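Local coordinates for protein sulfotransferase (Alicyclobacillus acidocaldarius subsp. acidocaldarius, PDB 3RNL) that probably transfers sulfo groups to an acceptor substrate, as expected of a cytosolic sulfotransferase with a P-loop-like alpha-beta-alpha fold, at residues 68-71 and 72-76; 128-132 and 133-137; 172-175 and 176-180; 277-280 and 281-285. All coordinates share one frame; numbering follows the deposited sequence.

Each of the four contacts joins two abutting segments, with partners mostly three to five residues apart, so they close turns and helix ends, not long loops, and they follow in series without nesting or crossing. From the N terminus, interaction 1 starts helix 70-75. Interaction 2 ends helix 119-132 and turns the chain toward helix 140-145, whereas interaction 3 ends helix 167-178 just before edge strand 183-187 of the parallel sheet. Interaction 4 lies within the late helix 273-294, which returns to pack on helices 119-132 and 140-145. Interactions 1 and 4 lie on opposite sides of the chain's centre, their own centres about 40 Å apart; 2 and 3 are also opposed.

Interaction 1 (68-71 and 72-76); sequences RDED and AYMRL
D69 caps the N terminus of helix 70-75: its OD2 accepts the backbone N-H of A72 at 2.9 Å. The donor meets the anti side of that oxygen, about 31° out of the carboxylate plane. With CG anti to the backbone N (chi1 172°), the carboxylate swings over the first turn, where aspartate is just long enough to replace a missing carbonyl. The D69 carbonyl O meanwhile takes the N-H of Y73 at 2.9 Å, and the ladder continues with M74 N to E70 O at 2.9 Å and R75 N to D71 O at 3.1 Å.

Further out, a water donates to D69 OD2 at 2.7 Å and accepts a longer bond of 3.3 Å from R75 NH2. R75 bends at its third torsion (-54°), which brings the guanidinium back along the helix, one face over the carbonyl O of D71, offset toward the rim. Selenomethionine M74 turns its CG to within 3.3 Å of E70 O. Y73 departs toward the interior, where its ring stacks on F44 and meets F45 and F77 edge-to-face, while its OH is hydrogen-bonded to E88; this anchors a helix whose other residues lie nearer the surface.

Three acidic residues, D69, E70 and D71, thus gather at the start of the helix, where negative charge probably interacts favourably with the helix dipole, and R75 may balance part of it through the water.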
loop_
_atom_site.group_PDB
_atom_site.type_symbol
_atom_site.label_atom_id
_atom_site.label_comp_id
_atom_site.label_asym_id
_atom_site.label_seq_id
_atom_site.Cartn_x
_atom_site.Cartn_y
_atom_site.Cartn_z
ATOM N N ARG A 68 6.960 -7.627 -15.275
ATOM C CA ARG A 68 8.185 -8.298 -14.860
ATOM C C ARG A 68 9.450 -7.961 -15.629
ATOM O O ARG A 68 10.545 -8.336 -15.213
ATOM C CB ARG A 68 7.929 -9.801 -14.906
ATOM C CG ARG A 68 6.655 -10.145 -14.135
ATOM C CD ARG A 68 6.185 -11.576 -14.355
ATOM N NE ARG A 68 4.923 -11.772 -13.652
ATOM C CZ ARG A 68 4.717 -12.659 -12.686
ATOM N NH1 ARG A 68 5.690 -13.481 -12.306
ATOM N NH2 ARG A 68 3.520 -12.731 -12.109
ATOM N N ASP A 69 9.300 -7.206 -16.709
ATOM C CA ASP A 69 10.408 -6.914 -17.610
ATOM C C ASP A 69 10.863 -5.489 -17.374
ATOM O O ASP A 69 10.052 -4.569 -17.346
ATOM C CB ASP A 69 9.957 -7.088 -19.061
ATOM C CG ASP A 69 11.001 -6.614 -20.065
ATOM O OD1 ASP A 69 12.044 -7.285 -20.209
ATOM O OD2 ASP A 69 10.770 -5.577 -20.726
ATOM N N GLU A 70 12.165 -5.305 -17.207
ATOM C CA GLU A 70 12.694 -3.991 -16.889
ATOM C C GLU A 70 12.400 -2.960 -17.978
ATOM O O GLU A 70 12.109 -1.809 -17.672
ATOM C CB GLU A 70 14.197 -4.079 -16.621
ATOM C CG GLU A 70 14.849 -2.763 -16.271
ATOM C CD GLU A 70 16.328 -2.929 -15.997
ATOM O OE1 GLU A 70 16.842 -4.056 -16.175
ATOM O OE2 GLU A 70 16.978 -1.938 -15.604
ATOM N N ASP A 71 12.503 -3.360 -19.243
ATOM C CA ASP A 71 12.250 -2.431 -20.340
ATOM C C ASP A 71 10.789 -1.973 -20.338
ATOM O O ASP A 71 10.503 -0.788 -20.525
ATOM C CB ASP A 71 12.591 -3.063 -21.694
ATOM C CG ASP A 71 14.087 -3.302 -21.872
ATOM O OD1 ASP A 71 14.890 -2.641 -21.179
ATOM O OD2 ASP A 71 14.461 -4.148 -22.716
ATOM N N ALA A 72 9.874 -2.917 -20.123
ATOM C CA ALA A 72 8.449 -2.596 -20.072
ATOM C C ALA A 72 8.180 -1.695 -18.873
ATOM O O ALA A 72 7.375 -0.759 -18.937
ATOM C CB ALA A 72 7.619 -3.859 -19.980
ATOM N N TYR A 73 8.866 -1.964 -17.771
ATOM C CA TYR A 73 8.672 -1.114 -16.599
ATOM C C TYR A 73 9.106 0.320 -16.896
ATOM O O TYR A 73 8.395 1.281 -16.577
ATOM C CB TYR A 73 9.422 -1.672 -15.376
ATOM C CG TYR A 73 9.193 -0.843 -14.140
ATOM C CD1 TYR A 73 7.975 -0.878 -13.475
ATOM C CD2 TYR A 73 10.188 -0.008 -13.652
ATOM C CE1 TYR A 73 7.757 -0.093 -12.341
ATOM C CE2 TYR A 73 9.979 0.767 -12.525
ATOM C CZ TYR A 73 8.767 0.718 -11.878
ATOM O OH TYR A 73 8.561 1.502 -10.761
HETATM N N MSE A 74 10.274 0.476 -17.513
HETATM C CA MSE A 74 10.768 1.820 -17.802
HETATM C C MSE A 74 9.830 2.570 -18.753
HETATM O O MSE A 74 9.700 3.792 -18.658
HETATM C CB MSE A 74 12.199 1.777 -18.342
HETATM C CG MSE A 74 13.203 1.236 -17.314
HETATM SE SE MSE A 74 13.148 2.255 -15.634
HETATM C CE MSE A 74 13.345 3.990 -16.437
ATOM N N ARG A 75 9.165 1.842 -19.651
ATOM C CA ARG A 75 8.236 2.477 -20.592
ATOM C C ARG A 75 6.995 3.070 -19.915
ATOM O O ARG A 75 6.292 3.880 -20.517
ATOM C CB ARG A 75 7.837 1.534 -21.741
ATOM C CG ARG A 75 8.964 1.294 -22.755
ATOM C CD ARG A 75 8.469 0.571 -24.023
ATOM N NE ARG A 75 7.772 -0.679 -23.720
ATOM C CZ ARG A 75 8.342 -1.883 -23.692
ATOM N NH1 ARG A 75 9.640 -2.020 -23.946
ATOM N NH2 ARG A 75 7.608 -2.957 -23.409
ATOM N N LEU A 76 6.730 2.689 -18.669
ATOM C CA LEU A 76 5.610 3.288 -17.933
ATOM C C LEU A 76 5.793 4.790 -17.794
ATOM O O LEU A 76 4.832 5.529 -17.567
ATOM C CB LEU A 76 5.511 2.698 -16.529
ATOM C CG LEU A 76 5.082 1.240 -16.476
ATOM C CD1 LEU A 76 4.904 0.817 -15.010
ATOM C CD2 LEU A 76 3.786 1.027 -17.279
HETATM O O HOH W 1 9.995 -5.232 -23.272
#

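Interaction 2 (128-132 and 133-137); sequences MHLVR and DERET
L130 and R135 form the close-packed side of this helix end: methyl CD2 of L130 sits over the centre of the R135 guanidinium, 3.7 Å from CZ. The same leucine sets its CB 3.8 Å from CB of E136. Its carbonyl O is gripped twice, by R135 N at 2.9 Å nearly in line with the C=O and by E136 N at 3.2 Å from above the carbonyl plane. Together with E134 N to V131 O, 3.0 Å, the R135 bond makes a Schellman motif. E134 supplies its positive phi (65°), a left-handed conformation that a residue other than glycine can adopt at some cost, with its own side chain directed to solvent.

The other side is looser. A water bridges V131 O and E136 O, donating to each, and V131 CA makes a CH...O contact with E136 O. R132, D133 and E134 are polar and exposed, as suits an outer turn. At the turn's start, D133 brings OD2 to 3.1 Å from H129 NE2, the imidazole and carboxylate planes standing 85° apart, while H129 ND1 is hydrogen-bonded to K18.

Beyond the motif, L130 rests on L158, W159 and Y161, and R135 forms salt bridges with D59 and E156. E136 reaches S143 of helix 140-145 and R150 of helix 147-152, tying the end of helix 119-132 to the two helices that follow.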
loop_
_atom_site.group_PDB
_atom_site.type_symbol
_atom_site.label_atom_id
_atom_site.label_comp_id
_atom_site.label_asym_id
_atom_site.label_seq_id
_atom_site.Cartn_x
_atom_site.Cartn_y
_atom_site.Cartn_z
HETATM N N MSE A 128 -14.679 -7.100 1.745
HETATM C CA MSE A 128 -15.753 -6.479 0.967
HETATM C C MSE A 128 -15.388 -6.374 -0.508
HETATM O O MSE A 128 -16.242 -6.545 -1.383
HETATM C CB MSE A 128 -16.114 -5.102 1.533
HETATM C CG MSE A 128 -16.771 -5.179 2.899
HETATM SE SE MSE A 128 -17.514 -3.468 3.491
HETATM C CE MSE A 128 -15.857 -2.610 4.064
ATOM N N HIS A 129 -14.118 -6.092 -0.775
ATOM C CA HIS A 129 -13.609 -5.998 -2.149
ATOM C C HIS A 129 -13.750 -7.350 -2.848
ATOM O O HIS A 129 -14.261 -7.426 -3.971
ATOM C CB HIS A 129 -12.144 -5.546 -2.115
ATOM C CG HIS A 129 -11.472 -5.491 -3.457
ATOM N ND1 HIS A 129 -10.527 -4.537 -3.770
ATOM C CD2 HIS A 129 -11.565 -6.294 -4.545
ATOM C CE1 HIS A 129 -10.090 -4.735 -5.001
ATOM N NE2 HIS A 129 -10.701 -5.797 -5.494
ATOM N N LEU A 130 -13.310 -8.414 -2.174
ATOM C CA LEU A 130 -13.399 -9.768 -2.724
ATOM C C LEU A 130 -14.844 -10.200 -2.947
ATOM O O LEU A 130 -15.147 -10.867 -3.938
ATOM C CB LEU A 130 -12.674 -10.773 -1.816
ATOM C CG LEU A 130 -11.152 -10.581 -1.753
ATOM C CD1 LEU A 130 -10.562 -11.281 -0.512
ATOM C CD2 LEU A 130 -10.518 -11.092 -3.037
ATOM N N VAL A 131 -15.740 -9.812 -2.039
ATOM C CA VAL A 131 -17.158 -10.138 -2.200
ATOM C C VAL A 131 -17.771 -9.369 -3.368
ATOM O O VAL A 131 -18.515 -9.931 -4.177
ATOM C CB VAL A 131 -17.966 -9.837 -0.917
ATOM C CG1 VAL A 131 -19.474 -9.919 -1.191
ATOM C CG2 VAL A 131 -17.563 -10.789 0.203
ATOM N N ARG A 132 -17.462 -8.083 -3.461
ATOM C CA ARG A 132 -18.042 -7.246 -4.516
ATOM C C ARG A 132 -17.653 -7.759 -5.894
ATOM O O ARG A 132 -18.434 -7.693 -6.846
ATOM C CB ARG A 132 -17.594 -5.791 -4.349
ATOM C CG ARG A 132 -17.986 -4.874 -5.489
ATOM C CD ARG A 132 -17.815 -3.405 -5.110
ATOM N NE ARG A 132 -16.765 -3.195 -4.111
ATOM C CZ ARG A 132 -16.988 -3.077 -2.803
ATOM N NH1 ARG A 132 -15.973 -2.885 -1.966
ATOM N NH2 ARG A 132 -18.228 -3.157 -2.329
ATOM N N ASP A 133 -16.447 -8.300 -5.988
ATOM C CA ASP A 133 -15.927 -8.803 -7.247
ATOM C C ASP A 133 -16.291 -10.270 -7.510
ATOM O O ASP A 133 -15.831 -10.865 -8.487
ATOM C CB ASP A 133 -14.428 -8.547 -7.339
ATOM C CG ASP A 133 -14.118 -7.074 -7.554
ATOM O OD1 ASP A 133 -15.054 -6.316 -7.905
ATOM O OD2 ASP A 133 -12.958 -6.667 -7.377
ATOM N N GLU A 134 -17.105 -10.828 -6.619
ATOM C CA GLU A 134 -17.642 -12.184 -6.742
ATOM C C GLU A 134 -16.551 -13.254 -6.670
ATOM O O GLU A 134 -16.688 -14.346 -7.209
ATOM C CB GLU A 134 -18.487 -12.313 -8.011
ATOM C CG GLU A 134 -19.620 -11.296 -8.051
ATOM C CD GLU A 134 -20.674 -11.620 -9.087
ATOM O OE1 GLU A 134 -20.397 -11.451 -10.291
ATOM O OE2 GLU A 134 -21.781 -12.042 -8.692
ATOM N N ARG A 135 -15.444 -12.909 -6.022
ATOM C CA ARG A 135 -14.384 -13.869 -5.735
ATOM C C ARG A 135 -14.623 -14.686 -4.462
ATOM O O ARG A 135 -14.260 -15.859 -4.384
ATOM C CB ARG A 135 -13.042 -13.136 -5.703
ATOM C CG ARG A 135 -12.754 -12.492 -7.055
ATOM C CD ARG A 135 -11.655 -11.448 -7.001
ATOM N NE ARG A 135 -10.349 -12.019 -6.704
ATOM C CZ ARG A 135 -9.248 -11.286 -6.529
ATOM N NH1 ARG A 135 -9.307 -9.964 -6.634
ATOM N NH2 ARG A 135 -8.085 -11.870 -6.264
ATOM N N GLU A 136 -15.194 -14.030 -3.457
ATOM C CA GLU A 136 -15.485 -14.659 -2.165
ATOM C C GLU A 136 -16.991 -14.718 -1.934
ATOM O O GLU A 136 -17.671 -13.695 -2.048
ATOM C CB GLU A 136 -14.825 -13.860 -1.039
ATOM C CG GLU A 136 -15.127 -14.392 0.366
ATOM C CD GLU A 136 -14.683 -15.842 0.551
ATOM O OE1 GLU A 136 -15.358 -16.754 0.023
ATOM O OE2 GLU A 136 -13.655 -16.073 1.217
ATOM N N THR A 137 -17.540 -15.918 -1.749
ATOM C CA THR A 137 -18.939 -16.042 -1.352
ATOM C C THR A 137 -19.189 -16.352 0.131
ATOM O O THR A 137 -20.330 -16.343 0.582
ATOM C CB THR A 137 -19.625 -17.137 -2.178
ATOM O OG1 THR A 137 -18.896 -18.360 -2.014
ATOM C CG2 THR A 137 -19.643 -16.752 -3.651
HETATM O O HOH W 2 -19.561 -12.605 -3.904
#

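Interaction 3 (172-175 and 176-180); sequences KRYL and DVFGR. With MG (magnesium ion), chain C.
K172 and D176, one helical turn apart, are joined by a salt bridge that the lysine reaches with nearly its whole length. From CB the chain runs straight, CG anti to the backbone N (chi1 179°). CG already lies 3.5 Å from OD2 of D176, CD passes at 4.0 Å, and CE comes to 3.7 Å of the same oxygen. A final bend at chi4 (-75°) sets NZ 2.8 Å from OD2, on its syn lone pair. The aliphatic part therefore lies beside the carboxylate and only the ammonium tip engages it, a use of lysine suited to an exposed i to i+4 position.

D176 has a second task through its backbone: its carbonyl O binds a magnesium ion at 2.3 Å, and four waters also lie around the metal, one rather distant. The carboxylate stays with the lysine.

On the other flank, Y174 and F178 point the same way side by side, CD1 of the tyrosine 3.9 Å from CD2 of the phenylalanine, and both touch I112 of strand 111-116. The Y174 hydroxyl is hydrogen-bonded to the Y93 carbonyl. The helix ends at F178; G179, just past it, has a positive phi that suits glycine and an N-H reaching L175 O at 2.9 Å from well above the carbonyl plane.

L175 and F178 also lie on V183 of strand 183-187, so this is the C-terminal end of a helix in the beta-alpha-beta connection between two neighbouring parallel strands, as in the P-loop-like folds to which sulfotransferases belong.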
loop_
_atom_site.group_PDB
_atom_site.type_symbol
_atom_site.label_atom_id
_atom_site.label_comp_id
_atom_site.label_asym_id
_atom_site.label_seq_id
_atom_site.Cartn_x
_atom_site.Cartn_y
_atom_site.Cartn_z
ATOM N N LYS A 172 9.264 -1.323 9.197
ATOM C CA LYS A 172 10.658 -1.316 9.661
ATOM C C LYS A 172 11.620 -1.588 8.507
ATOM O O LYS A 172 12.678 -0.975 8.409
ATOM C CB LYS A 172 10.890 -2.348 10.766
ATOM C CG LYS A 172 12.353 -2.358 11.252
ATOM C CD LYS A 172 12.566 -3.348 12.382
ATOM C CE LYS A 172 13.984 -3.236 12.977
ATOM N NZ LYS A 172 15.041 -3.847 12.097
ATOM N N ARG A 173 11.266 -2.525 7.637
ATOM C CA ARG A 173 12.158 -2.848 6.514
ATOM C C ARG A 173 12.406 -1.611 5.638
ATOM O O ARG A 173 13.534 -1.357 5.223
ATOM C CB ARG A 173 11.590 -4.017 5.687
ATOM C CG ARG A 173 12.468 -4.482 4.514
ATOM C CD ARG A 173 13.853 -5.005 4.938
ATOM N NE ARG A 173 13.840 -5.946 6.067
ATOM C CZ ARG A 173 13.617 -7.252 5.965
ATOM N NH1 ARG A 173 13.658 -8.024 7.059
ATOM N NH2 ARG A 173 13.345 -7.791 4.774
ATOM N N TYR A 174 11.359 -0.830 5.358
ATOM C CA TYR A 174 11.545 0.404 4.581
ATOM C C TYR A 174 12.348 1.454 5.335
ATOM O O TYR A 174 13.201 2.132 4.741
ATOM C CB TYR A 174 10.212 0.993 4.108
ATOM C CG TYR A 174 9.746 0.324 2.835
ATOM C CD1 TYR A 174 10.093 0.849 1.586
ATOM C CD2 TYR A 174 9.019 -0.866 2.876
ATOM C CE1 TYR A 174 9.684 0.224 0.402
ATOM C CE2 TYR A 174 8.601 -1.497 1.693
ATOM C CZ TYR A 174 8.948 -0.954 0.467
ATOM O OH TYR A 174 8.551 -1.588 -0.701
ATOM N N LEU A 175 12.073 1.617 6.626
ATOM C CA LEU A 175 12.854 2.583 7.412
ATOM C C LEU A 175 14.316 2.171 7.484
ATOM O O LEU A 175 15.221 3.030 7.428
ATOM C CB LEU A 175 12.291 2.733 8.822
ATOM C CG LEU A 175 10.894 3.371 8.860
ATOM C CD1 LEU A 175 10.281 3.240 10.242
ATOM C CD2 LEU A 175 11.002 4.828 8.471
ATOM N N ASP A 176 14.566 0.872 7.630
ATOM C CA ASP A 176 15.950 0.403 7.669
ATOM C C ASP A 176 16.646 0.671 6.335
ATOM O O ASP A 176 17.771 1.153 6.284
ATOM C CB ASP A 176 16.028 -1.103 7.946
ATOM C CG ASP A 176 15.666 -1.460 9.374
ATOM O OD1 ASP A 176 15.630 -0.551 10.244
ATOM O OD2 ASP A 176 15.442 -2.665 9.633
ATOM N N VAL A 177 15.996 0.332 5.241
ATOM C CA VAL A 177 16.668 0.445 3.936
ATOM C C VAL A 177 16.843 1.905 3.484
ATOM O O VAL A 177 17.937 2.313 3.041
ATOM C CB VAL A 177 15.889 -0.362 2.861
ATOM C CG1 VAL A 177 16.423 -0.066 1.455
ATOM C CG2 VAL A 177 15.968 -1.864 3.169
ATOM N N PHE A 178 15.752 2.668 3.528
ATOM C CA PHE A 178 15.782 4.035 3.014
ATOM C C PHE A 178 16.129 5.120 4.020
ATOM O O PHE A 178 16.609 6.185 3.631
ATOM C CB PHE A 178 14.433 4.358 2.341
ATOM C CG PHE A 178 14.269 3.676 1.024
ATOM C CD1 PHE A 178 14.832 4.232 -0.109
ATOM C CD2 PHE A 178 13.619 2.448 0.923
ATOM C CE1 PHE A 178 14.717 3.596 -1.350
ATOM C CE2 PHE A 178 13.511 1.807 -0.312
ATOM C CZ PHE A 178 14.070 2.383 -1.447
ATOM N N GLY A 179 16.002 4.823 5.306
ATOM C CA GLY A 179 16.204 5.845 6.325
ATOM C C GLY A 179 14.965 6.702 6.530
ATOM O O GLY A 179 14.152 6.868 5.631
ATOM N N ARG A 180 14.828 7.279 7.718
ATOM C CA ARG A 180 13.637 8.065 8.042
ATOM C C ARG A 180 13.478 9.311 7.161
ATOM O O ARG A 180 12.363 9.759 6.903
ATOM C CB ARG A 180 13.656 8.451 9.524
ATOM C CG ARG A 180 12.295 8.803 10.102
ATOM C CD ARG A 180 12.316 8.747 11.633
ATOM N NE ARG A 180 12.579 7.396 12.134
ATOM C CZ ARG A 180 11.633 6.545 12.524
ATOM N NH1 ARG A 180 10.358 6.905 12.473
ATOM N NH2 ARG A 180 11.964 5.337 12.969
HETATM MG MG MG C . 19.640 1.571 7.609
HETATM O O HOH W 3 19.029 1.407 9.537
HETATM O O HOH W 4 20.409 1.024 5.607
HETATM O O HOH W 5 19.778 -0.977 7.767
HETATM O O HOH W 6 19.403 3.893 6.884
#

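Interaction 4 (277-280 and 281-285); sequences EELT and AFFAP
L279 and F283 meet one turn apart, CB of the leucine 4.4 Å from CE2 of the phenylalanine, a loose apolar contact. More intimate is the approach of the ring to the backbone: CD2 of F283 lies 3.2 Å from the L279 carbonyl O.

Main-chain bonds carry the helix. A281 N reaches E277 O at 3.1 Å, F282 N reaches E278 O at 2.9 Å, and F283 N reaches L279 O at 3.1 Å. A284 N makes a weak 3.3 Å bond to A281 O, and the ladder then falters at P285, which has no N-H and kinks the helix.

Aromatic contacts come next. F282, with CG anti to its nitrogen (chi1 172°), lays CD2 over the centre of the F283 ring, and R162 makes a cation-pi contact with F282. Of the polar side chains, T280 turns OG1 back to the carbonyl of R276, a common way for threonine to satisfy its hydroxyl within a helix.

L279, T280 and F283 all touch V120 on helix 119-132. L279 and F283 are buried there, F282 is partly exposed, and the outer surface carries E277, E278 and small alanines, the pattern of an amphipathic helix.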
loop_
_atom_site.group_PDB
_atom_site.type_symbol
_atom_site.label_atom_id
_atom_site.label_comp_id
_atom_site.label_asym_id
_atom_site.label_seq_id
_atom_site.Cartn_x
_atom_site.Cartn_y
_atom_site.Cartn_z
ATOM N N GLU A 277 -13.586 -7.259 18.278
ATOM C CA GLU A 277 -12.835 -7.320 19.530
ATOM C C GLU A 277 -11.631 -8.249 19.381
ATOM O O GLU A 277 -10.512 -7.894 19.762
ATOM C CB GLU A 277 -13.717 -7.805 20.684
ATOM C CG GLU A 277 -14.898 -6.904 20.981
ATOM C CD GLU A 277 -14.495 -5.606 21.659
ATOM O OE1 GLU A 277 -13.297 -5.428 21.968
ATOM O OE2 GLU A 277 -15.386 -4.762 21.890
ATOM N N GLU A 278 -11.858 -9.433 18.821
ATOM C CA GLU A 278 -10.785 -10.420 18.702
ATOM C C GLU A 278 -9.672 -9.967 17.760
ATOM O O GLU A 278 -8.497 -10.191 18.041
ATOM C CB GLU A 278 -11.332 -11.770 18.243
ATOM C CG GLU A 278 -10.443 -12.948 18.601
ATOM C CD GLU A 278 -11.166 -14.274 18.432
ATOM O OE1 GLU A 278 -12.042 -14.358 17.542
ATOM O OE2 GLU A 278 -10.868 -15.224 19.188
ATOM N N LEU A 279 -10.039 -9.349 16.638
ATOM C CA LEU A 279 -9.031 -8.873 15.693
ATOM C C LEU A 279 -8.256 -7.700 16.270
ATOM O O LEU A 279 -7.039 -7.604 16.077
ATOM C CB LEU A 279 -9.647 -8.489 14.347
ATOM C CG LEU A 279 -10.070 -9.669 13.461
ATOM C CD1 LEU A 279 -10.774 -9.164 12.201
ATOM C CD2 LEU A 279 -8.874 -10.548 13.106
ATOM N N THR A 280 -8.937 -6.826 17.005
ATOM C CA THR A 280 -8.224 -5.718 17.654
ATOM C C THR A 280 -7.132 -6.271 18.584
ATOM O O THR A 280 -5.989 -5.810 18.579
ATOM C CB THR A 280 -9.181 -4.765 18.397
ATOM O OG1 THR A 280 -10.128 -4.228 17.462
ATOM C CG2 THR A 280 -8.416 -3.617 19.041
ATOM N N ALA A 281 -7.482 -7.286 19.366
ATOM C CA ALA A 281 -6.506 -7.893 20.268
ATOM C C ALA A 281 -5.385 -8.583 19.489
ATOM O O ALA A 281 -4.215 -8.556 19.897
ATOM C CB ALA A 281 -7.203 -8.889 21.215
ATOM N N PHE A 282 -5.740 -9.209 18.373
ATOM C CA PHE A 282 -4.744 -9.904 17.558
ATOM C C PHE A 282 -3.632 -8.967 17.083
ATOM O O PHE A 282 -2.444 -9.304 17.160
ATOM C CB PHE A 282 -5.382 -10.564 16.332
ATOM C CG PHE A 282 -4.367 -11.116 15.362
ATOM C CD1 PHE A 282 -3.755 -12.338 15.607
ATOM C CD2 PHE A 282 -3.990 -10.385 14.239
ATOM C CE1 PHE A 282 -2.801 -12.837 14.726
ATOM C CE2 PHE A 282 -3.041 -10.874 13.356
ATOM C CZ PHE A 282 -2.440 -12.104 13.606
ATOM N N PHE A 283 -4.028 -7.795 16.592
ATOM C CA PHE A 283 -3.073 -6.829 16.040
ATOM C C PHE A 283 -2.390 -5.980 17.115
ATOM O O PHE A 283 -1.396 -5.309 16.829
ATOM C CB PHE A 283 -3.776 -5.884 15.047
ATOM C CG PHE A 283 -4.193 -6.552 13.757
ATOM C CD1 PHE A 283 -3.242 -7.026 12.872
ATOM C CD2 PHE A 283 -5.537 -6.697 13.432
ATOM C CE1 PHE A 283 -3.625 -7.640 11.668
ATOM C CE2 PHE A 283 -5.925 -7.314 12.245
ATOM C CZ PHE A 283 -4.959 -7.778 11.358
ATOM N N ALA A 284 -2.908 -6.003 18.340
ATOM C CA ALA A 284 -2.445 -5.061 19.368
ATOM C C ALA A 284 -0.929 -5.058 19.623
ATOM O O ALA A 284 -0.317 -3.989 19.716
ATOM C CB ALA A 284 -3.217 -5.241 20.673
ATOM N N PRO A 285 -0.308 -6.245 19.745
ATOM C CA PRO A 285 1.141 -6.196 19.994
ATOM C C PRO A 285 1.900 -5.584 18.811
ATOM O O PRO A 285 2.873 -4.840 19.011
ATOM C CB PRO A 285 1.521 -7.671 20.192
ATOM C CG PRO A 285 0.204 -8.332 20.653
ATOM C CD PRO A 285 -0.849 -7.614 19.842
#